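Local atomic coordinates of beta-mannosidase (Trichoderma harzianum, PDB entry 4CVU), a protein that probably hydrolyses terminal beta-D-mannose residues from the non-reducing ends of mannosides, as a fungal beta-mannosidase of glycoside hydrolase family 2. Residues Pro601-Trp606 with Asp663-Phe668; Gln608-Glu613 with Ile623-His628; Leu615-Thr620 with Val646-Ala651; Thr675-Ala680 with Glu934-Leu939. All blocks are in the same frame, centred on the assembly; numbering follows the deposited sequence. Where two conformers were deposited one is given.

In the fold
Contacts 1 to 3 gather the helices between residues 601 and 692, and contact 4 carries the last of these to the C-terminal Ig-fold domain. Contact 1 closes the widest of the first three loops, bringing the start of helix 603-609 to the start of helix 664-692. Nested inside it, contact 2 joins the last part of helix 603-609 to helix 620-625, while contact 3 sets the loop before helix 620-625 against helix 638-655. Contacts 2 and 3 cross, their segments alternating along the chain. Contact 4 opens after contact 1 has closed, further along helix 664-692, and spans some 250 residues to the loop after strand 932-934.

Contact 1 of 4, residues Pro601-Trp606 with Asp663-Phe668; sequences PSIQTW and DPVANF. With NAG (2-acetamido-2-deoxy-beta-D-glucopyranose), chain H.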
# COMPACT_ATOMS: atom_id res chain seq x y z
N PRO A 601 -14.07 0.62 -8.83
CA PRO A 601 -13.15 0.03 -9.76
C PRO A 601 -12.74 -1.40 -9.33
O PRO A 601 -13.03 -1.84 -8.20
CB PRO A 601 -11.92 0.94 -9.63
CG PRO A 601 -11.94 1.42 -8.23
CD PRO A 601 -13.42 1.61 -7.96
N SER A 602 -11.98 -2.08 -10.19
CA SER A 602 -11.47 -3.41 -9.86
C SER A 602 -10.66 -3.37 -8.57
O SER A 602 -10.12 -2.34 -8.19
CB SER A 602 -10.55 -3.88 -11.01
OG SER A 602 -9.41 -3.06 -11.04
N ILE A 603 -10.60 -4.52 -7.88
CA ILE A 603 -9.71 -4.63 -6.73
C ILE A 603 -8.25 -4.41 -7.14
O ILE A 603 -7.45 -3.92 -6.33
CB ILE A 603 -9.90 -5.95 -5.94
CG1 ILE A 603 -9.00 -5.97 -4.70
CG2 ILE A 603 -9.63 -7.19 -6.81
CD1 ILE A 603 -9.27 -7.11 -3.75
N GLN A 604 -7.87 -4.74 -8.39
CA GLN A 604 -6.44 -4.58 -8.78
C GLN A 604 -6.17 -3.08 -8.86
O GLN A 604 -5.08 -2.61 -8.55
CB GLN A 604 -6.10 -5.24 -10.12
CG GLN A 604 -6.24 -6.78 -10.16
CD GLN A 604 -7.67 -7.28 -10.28
OE1 GLN A 604 -8.59 -6.55 -10.50
NE2 GLN A 604 -7.83 -8.58 -10.15
N THR A 605 -7.18 -2.30 -9.30
CA THR A 605 -7.04 -0.85 -9.36
C THR A 605 -6.96 -0.30 -7.90
O THR A 605 -5.93 0.35 -7.53
CB THR A 605 -8.13 -0.18 -10.22
OG1 THR A 605 -7.87 -0.39 -11.65
CG2 THR A 605 -8.15 1.26 -9.95
N TRP A 606 -7.94 -0.65 -7.03
CA TRP A 606 -7.87 -0.26 -5.61
C TRP A 606 -6.49 -0.55 -5.04
O TRP A 606 -5.91 0.27 -4.30
CB TRP A 606 -8.81 -1.04 -4.78
CG TRP A 606 -10.21 -0.44 -4.85
CD1 TRP A 606 -11.29 -1.01 -5.37
CD2 TRP A 606 -10.57 0.86 -4.43
NE1 TRP A 606 -12.40 -0.14 -5.25
CE2 TRP A 606 -11.96 1.01 -4.67
CE3 TRP A 606 -9.88 1.91 -3.83
CZ2 TRP A 606 -12.64 2.18 -4.34
CZ3 TRP A 606 -10.55 3.05 -3.50
CH2 TRP A 606 -11.93 3.19 -3.76
N ASP A 663 -13.64 -15.33 2.26
CA ASP A 663 -12.40 -14.54 2.17
C ASP A 663 -12.79 -13.05 1.95
O ASP A 663 -13.38 -12.71 0.92
CB ASP A 663 -11.54 -15.06 1.01
CG ASP A 663 -10.17 -14.41 0.94
OD1 ASP A 663 -10.00 -13.27 1.44
OD2 ASP A 663 -9.25 -15.05 0.37
N PRO A 664 -12.49 -12.17 2.93
CA PRO A 664 -12.92 -10.74 2.85
C PRO A 664 -12.42 -10.01 1.60
O PRO A 664 -13.08 -9.13 1.09
CB PRO A 664 -12.33 -10.09 4.13
CG PRO A 664 -11.33 -11.08 4.67
CD PRO A 664 -11.65 -12.45 4.12
N VAL A 665 -11.27 -10.43 1.10
CA VAL A 665 -10.70 -9.90 -0.13
C VAL A 665 -11.51 -10.28 -1.36
O VAL A 665 -11.72 -9.45 -2.22
CB VAL A 665 -9.28 -10.42 -0.36
CG1 VAL A 665 -8.78 -9.94 -1.69
CG2 VAL A 665 -8.35 -9.98 0.76
N ALA A 666 -11.96 -11.53 -1.44
CA ALA A 666 -12.75 -12.00 -2.51
C ALA A 666 -14.15 -11.36 -2.38
O ALA A 666 -14.81 -11.08 -3.37
CB ALA A 666 -12.85 -13.52 -2.47
N ASN A 667 -14.56 -11.10 -1.16
CA ASN A 667 -15.88 -10.47 -0.92
C ASN A 667 -15.94 -9.01 -1.45
O ASN A 667 -16.96 -8.53 -2.01
CB ASN A 667 -16.19 -10.47 0.57
CG ASN A 667 -17.69 -10.31 0.86
OD1 ASN A 667 -18.50 -10.78 0.09
ND2 ASN A 667 -18.04 -9.66 1.97
N PHE A 668 -14.87 -8.28 -1.18
CA PHE A 668 -14.68 -6.92 -1.68
C PHE A 668 -14.57 -6.97 -3.21
O PHE A 668 -15.29 -6.24 -3.90
CB PHE A 668 -13.42 -6.30 -1.07
CG PHE A 668 -13.13 -4.88 -1.55
CD1 PHE A 668 -14.11 -3.90 -1.45
CD2 PHE A 668 -11.90 -4.54 -2.10
CE1 PHE A 668 -13.86 -2.62 -1.89
CE2 PHE A 668 -11.65 -3.25 -2.54
CZ PHE A 668 -12.64 -2.29 -2.42
C1 NAG H . -19.43 -9.45 2.37
C2 NAG H . -19.68 -9.92 3.82
C3 NAG H . -21.07 -9.57 4.34
C4 NAG H . -21.36 -8.11 4.08
C5 NAG H . -21.19 -7.82 2.59
C6 NAG H . -21.44 -6.34 2.26
C7 NAG H . -18.52 -11.83 4.75
C8 NAG H . -18.42 -13.33 4.92
N2 NAG H . -19.49 -11.34 4.00
O3 NAG H . -21.09 -9.81 5.73
O4 NAG H . -22.68 -7.82 4.48
O5 NAG H . -19.88 -8.13 2.20
O6 NAG H . -20.59 -5.50 3.01
O7 NAG H . -17.73 -11.11 5.33
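The nearest backbone approach brings Ile-603 and Phe-668 to 7.4 Å between their CA atoms, where the first turns of helices 603-609 and 664-692 face each other. Each helix is capped from within its segment: Ser-602 OG accepts from Thr-605 N at 2.9 Å, and Asp-663 OD1 accepts from Val-665 N, which lies above the carboxylate plane. Between the helices, Phe-668 CG is anti to the backbone N (chi1 180°), extending the ring across the gap to Trp-606. Its CZ sits over one face of the indole, 3.5 Å from Trp-606 CD1; the planes are inclined at 49°, an oblique pairing. Pro-601 CG packs on the opposite face, so the indole is sandwiched. Ile-603 CD1 meets Phe-668 at the ring edge, 4.0 Å from CD2, and also touches Val-665 CG1 at 3.5 Å. An alanine in place of Trp-606 would probably leave a gap between Pro-601 and Phe-668 and set the phenyl ring freer to turn. One residue before Phe-668, Asn-667 ND2 carries an N-linked NAG. With no hydrogen bond between the two segments, their cohesion rests on apolar and aromatic packing, while the polar groups serve the helix starts and the glycan.

Contact 2 of 4, residues Gln608-Glu613 with Ile623-His628; sequences QAVDPE and ILRNHH. With CD (cadmium ion), chain N; CD (cadmium ion), chain M.
The guanidinium of Arg-625 is gripped by backbone oxygens outside the two segments: NH1 donates to Asn-71 O and Gly-73 O, and NH2 to Gln-713 O. Trp-712 adds a cation-pi contact, so the buried charge is met by three carbonyl oxygens and an aromatic ring. Ala-609 CB lies over one face of the guanidinium, 3.5 Å from Arg-625 NH2. In the conformer given, one of two deposited for Val-610, its CG2 lies 4.0 Å from Arg-625 CD, the two side chains running antiparallel past one another. A bend at chi3 (75°) turns the end of the arginine toward Ala-609. Here the last part of helix 603-609 and the residues after it pack on the C-terminal part of helix 620-625, which leads into an Asx turn in which Asn-626 OD1 accepts from His-628 N at 2.8 Å. Beyond Val-610 the first segment turns to cadmium: Asp-611 chelates one ion through both carboxylate oxygens, with OD2 the closer at 2.4 Å. Glu-613 grips a second cadmium through OE1 and OE2, the metal lying 2.5 Å from Glu-613 OE1. Three waters and His-62 of the second subunit also bind this second ion, which therefore bridges the two chains.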
# COMPACT_ATOMS: atom_id res chain seq x y z
N GLN A 608 -3.70 -0.46 -6.09
CA GLN A 608 -2.64 0.46 -6.48
C GLN A 608 -2.49 1.60 -5.47
O GLN A 608 -1.42 2.14 -5.34
CB GLN A 608 -2.95 1.07 -7.86
CG GLN A 608 -2.98 0.05 -8.98
CD GLN A 608 -3.50 0.62 -10.30
OE1 GLN A 608 -3.77 1.82 -10.43
NE2 GLN A 608 -3.61 -0.25 -11.28
N ALA A 609 -3.61 2.03 -4.85
CA ALA A 609 -3.69 3.30 -4.14
C ALA A 609 -3.95 3.18 -2.65
O ALA A 609 -3.65 4.09 -1.93
CB ALA A 609 -4.79 4.16 -4.78
N VAL A 610 -4.48 2.05 -2.19
CA VAL A 610 -4.97 1.90 -0.82
C VAL A 610 -4.33 0.73 -0.08
O VAL A 610 -4.08 -0.31 -0.68
CB VAL A 610 -6.51 1.73 -0.89
CG1 VAL A 610 -7.05 1.11 0.36
CG2 VAL A 610 -7.17 3.07 -1.13
N ASP A 611 -4.16 0.86 1.24
CA ASP A 611 -3.59 -0.22 2.06
C ASP A 611 -4.42 -1.49 2.02
O ASP A 611 -5.65 -1.42 1.88
CB ASP A 611 -3.45 0.19 3.52
CG ASP A 611 -2.54 1.33 3.69
OD1 ASP A 611 -1.81 1.60 2.72
OD2 ASP A 611 -2.59 2.06 4.75
N PRO A 612 -3.76 -2.64 2.09
CA PRO A 612 -4.45 -3.94 2.13
C PRO A 612 -5.58 -3.96 3.16
O PRO A 612 -6.71 -4.33 2.82
CB PRO A 612 -3.33 -4.93 2.52
CG PRO A 612 -2.06 -4.29 2.06
CD PRO A 612 -2.28 -2.78 2.13
N GLU A 613 -5.35 -3.48 4.38
CA GLU A 613 -6.43 -3.51 5.38
C GLU A 613 -7.63 -2.61 5.06
O GLU A 613 -8.68 -2.70 5.70
CB GLU A 613 -5.93 -3.16 6.77
CG GLU A 613 -5.63 -1.67 6.93
CD GLU A 613 -5.28 -1.30 8.37
OE1 GLU A 613 -5.54 -2.18 9.24
OE2 GLU A 613 -4.75 -0.18 8.60
N ILE A 623 -14.44 4.97 1.38
CA ILE A 623 -15.56 5.93 1.46
C ILE A 623 -15.06 7.34 1.19
O ILE A 623 -15.66 8.07 0.38
CB ILE A 623 -16.23 5.90 2.84
CG1 ILE A 623 -17.06 4.64 3.01
CG2 ILE A 623 -17.11 7.14 3.04
CD1 ILE A 623 -17.33 4.32 4.47
N LEU A 624 -13.94 7.71 1.83
CA LEU A 624 -13.42 9.09 1.69
C LEU A 624 -12.94 9.40 0.28
O LEU A 624 -12.80 10.56 -0.08
CB LEU A 624 -12.33 9.40 2.73
CG LEU A 624 -12.90 9.68 4.15
CD1 LEU A 624 -11.82 9.88 5.19
CD2 LEU A 624 -13.84 10.88 4.11
N ARG A 625 -12.69 8.37 -0.52
CA ARG A 625 -12.29 8.56 -1.92
C ARG A 625 -13.49 8.60 -2.86
O ARG A 625 -13.35 8.94 -4.04
CB ARG A 625 -11.31 7.49 -2.32
CG ARG A 625 -9.95 7.67 -1.66
CD ARG A 625 -9.10 6.45 -1.86
NE ARG A 625 -8.59 6.39 -3.24
CZ ARG A 625 -7.40 6.86 -3.63
NH1 ARG A 625 -6.56 7.44 -2.79
NH2 ARG A 625 -7.05 6.79 -4.91
N ASN A 626 -14.66 8.31 -2.35
CA ASN A 626 -15.88 8.47 -3.15
C ASN A 626 -16.31 9.93 -3.02
O ASN A 626 -16.74 10.35 -1.92
CB ASN A 626 -16.99 7.58 -2.64
CG ASN A 626 -18.20 7.57 -3.56
OD1 ASN A 626 -18.35 8.44 -4.45
ND2 ASN A 626 -18.99 6.55 -3.45
N HIS A 627 -16.19 10.69 -4.12
CA HIS A 627 -16.58 12.07 -4.06
C HIS A 627 -17.96 12.29 -4.60
O HIS A 627 -18.35 13.43 -4.83
CB HIS A 627 -15.56 12.97 -4.74
CG HIS A 627 -14.27 13.07 -3.98
ND1 HIS A 627 -13.17 13.74 -4.45
CD2 HIS A 627 -13.92 12.60 -2.76
CE1 HIS A 627 -12.20 13.69 -3.55
NE2 HIS A 627 -12.62 12.99 -2.52
N HIS A 628 -18.69 11.21 -4.79
CA HIS A 628 -20.13 11.27 -5.08
C HIS A 628 -20.82 10.89 -3.77
O HIS A 628 -20.97 9.70 -3.50
CB HIS A 628 -20.50 10.26 -6.18
CG HIS A 628 -21.96 10.31 -6.57
ND1 HIS A 628 -22.58 11.48 -6.97
CD2 HIS A 628 -22.89 9.34 -6.69
CE1 HIS A 628 -23.85 11.23 -7.28
NE2 HIS A 628 -24.06 9.93 -7.11
CD CD N . -0.46 3.09 4.62
CD CD M . -4.97 -0.69 11.10
O HOH W 1 -2.90 -1.41 11.08
O HOH W 2 -7.04 -0.03 10.97
O HOH W 3 -5.49 -1.82 13.32
O HOH W 4 -0.16 4.87 6.61
O HOH W 5 1.43 3.18 3.46

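Contact 3 of 4, residues Leu615-Thr620 with Val646-Ala651; sequences LSFNST and VEMTLA. With NAG (2-acetamido-2-deoxy-beta-D-glucopyranose), chain B; NAG (2-acetamido-2-deoxy-beta-D-glucopyranose), chain C.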
# COMPACT_ATOMS: atom_id res chain seq x y z
N LEU A 615 -9.17 -2.58 2.11
CA LEU A 615 -9.89 -3.13 0.99
C LEU A 615 -11.23 -3.75 1.41
O LEU A 615 -11.38 -4.96 1.42
CB LEU A 615 -9.03 -4.18 0.29
CG LEU A 615 -7.70 -3.69 -0.29
CD1 LEU A 615 -6.89 -4.88 -0.79
CD2 LEU A 615 -7.85 -2.70 -1.44
N SER A 616 -12.20 -2.91 1.74
CA SER A 616 -13.56 -3.40 1.97
C SER A 616 -14.52 -2.35 1.52
O SER A 616 -14.18 -1.17 1.47
CB SER A 616 -13.82 -3.84 3.43
OG SER A 616 -13.79 -2.70 4.28
N PHE A 617 -15.73 -2.75 1.17
CA PHE A 617 -16.64 -1.86 0.45
C PHE A 617 -16.72 -0.50 1.13
O PHE A 617 -16.68 0.52 0.51
CB PHE A 617 -18.00 -2.53 0.32
CG PHE A 617 -18.92 -1.89 -0.70
CD1 PHE A 617 -19.75 -0.85 -0.34
CD2 PHE A 617 -18.99 -2.36 -2.00
CE1 PHE A 617 -20.66 -0.26 -1.26
CE2 PHE A 617 -19.87 -1.79 -2.93
CZ PHE A 617 -20.69 -0.71 -2.56
N ASN A 618 -16.76 -0.51 2.46
CA ASN A 618 -17.08 0.68 3.25
C ASN A 618 -15.95 1.01 4.22
O ASN A 618 -16.20 1.53 5.29
CB ASN A 618 -18.35 0.39 4.04
CG ASN A 618 -19.62 0.86 3.36
OD1 ASN A 618 -19.64 1.80 2.52
ND2 ASN A 618 -20.69 0.22 3.74
N SER A 619 -14.71 0.69 3.90
CA SER A 619 -13.62 1.14 4.77
C SER A 619 -13.60 2.67 4.74
O SER A 619 -14.18 3.30 3.84
CB SER A 619 -12.26 0.63 4.29
OG SER A 619 -11.97 1.12 2.99
N THR A 620 -12.97 3.26 5.76
CA THR A 620 -12.97 4.70 5.86
C THR A 620 -12.21 5.30 4.67
O THR A 620 -12.65 6.30 4.11
CB THR A 620 -12.37 5.15 7.18
OG1 THR A 620 -13.15 4.65 8.26
CG2 THR A 620 -12.34 6.69 7.28
N VAL A 646 -24.11 4.13 -0.71
CA VAL A 646 -25.47 3.61 -0.58
C VAL A 646 -26.13 3.40 -1.94
O VAL A 646 -26.81 2.40 -2.15
CB VAL A 646 -26.33 4.50 0.34
CG1 VAL A 646 -27.83 4.15 0.26
CG2 VAL A 646 -25.84 4.36 1.77
N GLU A 647 -25.96 4.34 -2.86
CA GLU A 647 -26.53 4.17 -4.22
C GLU A 647 -26.03 2.89 -4.86
O GLU A 647 -26.78 2.09 -5.41
CB GLU A 647 -26.23 5.37 -5.10
CG GLU A 647 -27.07 6.62 -4.78
CD GLU A 647 -26.58 7.88 -5.52
OE1 GLU A 647 -25.61 7.79 -6.31
OE2 GLU A 647 -27.20 8.96 -5.35
N MET A 648 -24.72 2.62 -4.77
CA MET A 648 -24.24 1.43 -5.39
C MET A 648 -24.78 0.20 -4.70
O MET A 648 -25.10 -0.81 -5.36
CB MET A 648 -22.67 1.44 -5.36
CG MET A 648 -22.08 2.51 -6.23
SD MET A 648 -20.24 2.25 -6.25
CE MET A 648 -20.04 2.89 -4.63
N THR A 649 -24.90 0.24 -3.38
CA THR A 649 -25.32 -0.92 -2.59
C THR A 649 -26.76 -1.27 -2.91
O THR A 649 -27.09 -2.45 -3.08
CB THR A 649 -25.18 -0.67 -1.06
OG1 THR A 649 -23.85 -0.28 -0.75
CG2 THR A 649 -25.48 -1.94 -0.23
N LEU A 650 -27.60 -0.26 -3.00
CA LEU A 650 -29.00 -0.50 -3.31
C LEU A 650 -29.24 -1.06 -4.74
O LEU A 650 -30.12 -1.92 -4.96
CB LEU A 650 -29.81 0.76 -3.11
CG LEU A 650 -30.05 1.31 -1.69
CD1 LEU A 650 -30.90 2.57 -1.75
CD2 LEU A 650 -30.70 0.28 -0.77
N ALA A 651 -28.46 -0.53 -5.69
CA ALA A 651 -28.49 -0.98 -7.06
C ALA A 651 -28.25 -2.49 -7.15
O ALA A 651 -29.03 -3.20 -7.77
CB ALA A 651 -27.46 -0.21 -7.89
C1 NAG B . -22.00 0.56 3.29
C2 NAG B . -22.99 -0.56 3.07
C3 NAG B . -24.44 -0.07 2.96
C4 NAG B . -24.83 0.94 4.04
C5 NAG B . -23.76 1.98 4.08
C6 NAG B . -24.02 3.04 5.16
C7 NAG B . -22.14 -2.50 1.86
C8 NAG B . -21.96 -3.20 0.54
N2 NAG B . -22.70 -1.30 1.85
O3 NAG B . -25.31 -1.17 3.00
O4 NAG B . -26.04 1.59 3.75
O5 NAG B . -22.50 1.40 4.32
O6 NAG B . -24.10 2.44 6.43
O7 NAG B . -21.80 -3.09 2.90
C1 NAG C . -27.21 0.95 4.26
C2 NAG C . -28.29 2.02 4.40
C3 NAG C . -29.63 1.45 4.79
C4 NAG C . -30.00 0.31 3.85
C5 NAG C . -28.88 -0.71 3.84
C6 NAG C . -29.19 -1.83 2.85
C7 NAG C . -27.82 4.30 5.17
C8 NAG C . -27.32 5.14 6.31
N2 NAG C . -27.87 2.98 5.39
O3 NAG C . -30.58 2.46 4.65
O4 NAG C . -31.20 -0.29 4.29
O5 NAG C . -27.66 -0.10 3.43
O6 NAG C . -28.04 -2.63 2.72
O7 NAG C . -28.16 4.85 4.12
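Phe-617 presents one ring face to the acetamido methyl of the first NAG (chain B), whose C8 comes within 3.3 Å of Phe-617 CD1, toward the rim of the ring. Extending anti to the backbone N (chi1 -165°), the phenyl group reaches helix 638-655. Met-648 CB lies near the ring plane at the edge, 4.0 Å from Phe-617 CZ. Thr-649 OG1 approaches obliquely, 3.2 Å from Phe-617 CE1. That hydroxyl has two polar partners: it bonds to Gln-645 O in its own helix, and it accepts from NAG (chain B) N2 at 3.0 Å in a nearly straight bond, 165° at the hydrogen. The sugar is joined to Asn-618 ND2, and Gln-645 NE2 holds Asn-618 OD1. A serine in place of Phe-617 would probably strip the acetamide methyl of its aromatic platform and open a gap beside Met-648. Farther along the glycan, Val-646 CG2 lies 3.3 Å from O7 of the second NAG (chain C). The polypeptide makes a type I turn from Ser-616 to Ser-619, and Ser-619 caps helix 620-625. This is an N-glycosylation site, an Asn-Ser-Thr sequon with its sugar attached, in which the preceding aromatic residue packs on the first acetamide and the glycan folds against helix 638-655.

Contact 4 of 4, residues Thr675-Ala680 with Glu934-Leu939; sequences TQLFQA and ESLWDL
The C-terminal Ig-fold domain meets the long helix 664-692 here, through a loop that follows strand 932-934. Leu-677 supplies the helix side of the contact. Its CD1 lies 3.9 Å from Leu-939 CD1, the two leucines reaching toward each other tip to tip. The same methyl also lies 4.1 Å from Leu-936 CD1, where the side chains cross obliquely. Leu-677 CG stands anti to its carbonyl carbon (chi1 -68°), and the chain then continues extended, carrying CD1 out to both partners. Leu-936 instead has CG anti to its backbone N (chi1 -165°), which brings its end nearer the helix than its CB direction alone would suggest. Tyr-886 of strand 884-890 touches both Leu-677 and Leu-936, adding an aromatic neighbour to the leucine cluster.

Polar bonds shape the loop behind these methyl groups. Asp-938 OD2 uses its anti lone pair to accept from Ser-935 N at 3.0 Å, while Asp-938 N donates to Ser-935 O, so side chain and backbone together draw the loop into a compact turn. A further backbone bond, from Leu-939 N to Leu-936 O at 3.0 Å, holds the two loop leucines one turn apart, so that the CD1 of each can reach Leu-677 CD1. Away from the interface, Gln-676 ties the helix to Val-728 and Met-600. No hydrogen bond crosses between the segments: this is a small, buried aliphatic junction between an Ig-like beta domain and a helix that precedes it in the chain.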
# COMPACT_ATOMS: atom_id res chain seq x y z
N THR A 675 -21.39 -4.05 -8.72
CA THR A 675 -21.67 -2.63 -9.01
C THR A 675 -21.41 -2.34 -10.47
O THR A 675 -22.16 -1.59 -11.09
CB THR A 675 -20.93 -1.61 -8.10
OG1 THR A 675 -19.50 -1.61 -8.38
CG2 THR A 675 -21.15 -1.92 -6.64
N GLN A 676 -20.37 -2.96 -11.04
CA GLN A 676 -20.06 -2.78 -12.45
C GLN A 676 -21.09 -3.42 -13.37
O GLN A 676 -21.29 -2.93 -14.43
CB GLN A 676 -18.69 -3.40 -12.79
CG GLN A 676 -17.59 -2.58 -12.20
CD GLN A 676 -16.24 -3.00 -12.71
OE1 GLN A 676 -16.11 -3.70 -13.71
NE2 GLN A 676 -15.22 -2.51 -12.06
N LEU A 677 -21.70 -4.52 -12.96
CA LEU A 677 -22.68 -5.19 -13.77
C LEU A 677 -23.91 -4.32 -13.88
O LEU A 677 -24.56 -4.28 -14.95
CB LEU A 677 -23.08 -6.54 -13.17
CG LEU A 677 -22.03 -7.66 -13.13
CD1 LEU A 677 -22.65 -8.88 -12.49
CD2 LEU A 677 -21.49 -8.00 -14.52
N PHE A 678 -24.26 -3.68 -12.77
CA PHE A 678 -25.47 -2.83 -12.75
C PHE A 678 -25.24 -1.62 -13.67
O PHE A 678 -26.04 -1.35 -14.52
CB PHE A 678 -25.81 -2.35 -11.33
CG PHE A 678 -26.85 -1.30 -11.33
CD1 PHE A 678 -28.19 -1.64 -11.36
CD2 PHE A 678 -26.51 0.02 -11.37
CE1 PHE A 678 -29.17 -0.68 -11.42
CE2 PHE A 678 -27.47 0.99 -11.46
CZ PHE A 678 -28.81 0.65 -11.47
N GLN A 679 -24.06 -0.97 -13.56
CA GLN A 679 -23.71 0.18 -14.40
C GLN A 679 -23.72 -0.20 -15.87
O GLN A 679 -24.20 0.58 -16.68
CB GLN A 679 -22.31 0.72 -14.05
CG GLN A 679 -21.85 2.00 -14.77
CD GLN A 679 -20.32 2.14 -14.67
OE1 GLN A 679 -19.66 1.15 -14.59
NE2 GLN A 679 -19.79 3.34 -14.75
N ALA A 680 -23.09 -1.33 -16.24
CA ALA A 680 -23.06 -1.76 -17.65
C ALA A 680 -24.48 -1.92 -18.22
O ALA A 680 -24.80 -1.45 -19.30
CB ALA A 680 -22.35 -3.04 -17.77
N GLU A 934 -15.06 -16.26 -14.92
CA GLU A 934 -16.05 -16.45 -13.90
C GLU A 934 -17.34 -16.07 -14.55
O GLU A 934 -17.32 -15.65 -15.70
CB GLU A 934 -15.81 -15.51 -12.70
CG GLU A 934 -16.18 -14.05 -12.99
CD GLU A 934 -15.70 -13.13 -11.89
OE1 GLU A 934 -14.44 -13.04 -11.66
OE2 GLU A 934 -16.57 -12.50 -11.23
N SER A 935 -18.42 -16.25 -13.80
CA SER A 935 -19.78 -15.86 -14.26
C SER A 935 -20.65 -15.37 -13.12
O SER A 935 -20.30 -15.36 -11.95
CB SER A 935 -20.43 -17.05 -14.99
OG SER A 935 -20.89 -18.09 -14.10
N LEU A 936 -21.89 -15.03 -13.44
CA LEU A 936 -22.80 -14.62 -12.42
C LEU A 936 -22.87 -15.61 -11.27
O LEU A 936 -23.00 -15.20 -10.09
CB LEU A 936 -24.19 -14.51 -13.07
CG LEU A 936 -25.24 -13.77 -12.28
CD1 LEU A 936 -25.00 -12.26 -12.23
CD2 LEU A 936 -26.59 -14.06 -12.95
N TRP A 937 -22.85 -16.90 -11.60
CA TRP A 937 -22.90 -17.96 -10.59
C TRP A 937 -21.90 -17.74 -9.48
O TRP A 937 -22.17 -17.99 -8.31
CB TRP A 937 -22.66 -19.33 -11.26
CG TRP A 937 -22.31 -20.44 -10.32
CD1 TRP A 937 -21.05 -20.94 -10.05
CD2 TRP A 937 -23.22 -21.15 -9.49
NE1 TRP A 937 -21.14 -21.92 -9.12
CE2 TRP A 937 -22.45 -22.07 -8.74
CE3 TRP A 937 -24.60 -21.10 -9.30
CZ2 TRP A 937 -23.02 -22.96 -7.82
CZ3 TRP A 937 -25.18 -21.97 -8.37
CH2 TRP A 937 -24.39 -22.90 -7.64
N ASP A 938 -20.73 -17.23 -9.83
CA ASP A 938 -19.65 -17.15 -8.84
C ASP A 938 -19.89 -16.04 -7.80
O ASP A 938 -19.31 -16.08 -6.74
CB ASP A 938 -18.32 -16.93 -9.54
CG ASP A 938 -17.89 -18.15 -10.30
OD1 ASP A 938 -17.66 -19.19 -9.66
OD2 ASP A 938 -17.82 -18.07 -11.54
N LEU A 939 -20.78 -15.08 -8.09
CA LEU A 939 -21.15 -14.07 -7.10
C LEU A 939 -21.87 -14.68 -5.89
O LEU A 939 -21.84 -14.11 -4.81
CB LEU A 939 -22.05 -12.99 -7.70
CG LEU A 939 -21.48 -12.13 -8.85
CD1 LEU A 939 -22.49 -11.07 -9.23
CD2 LEU A 939 -20.19 -11.47 -8.43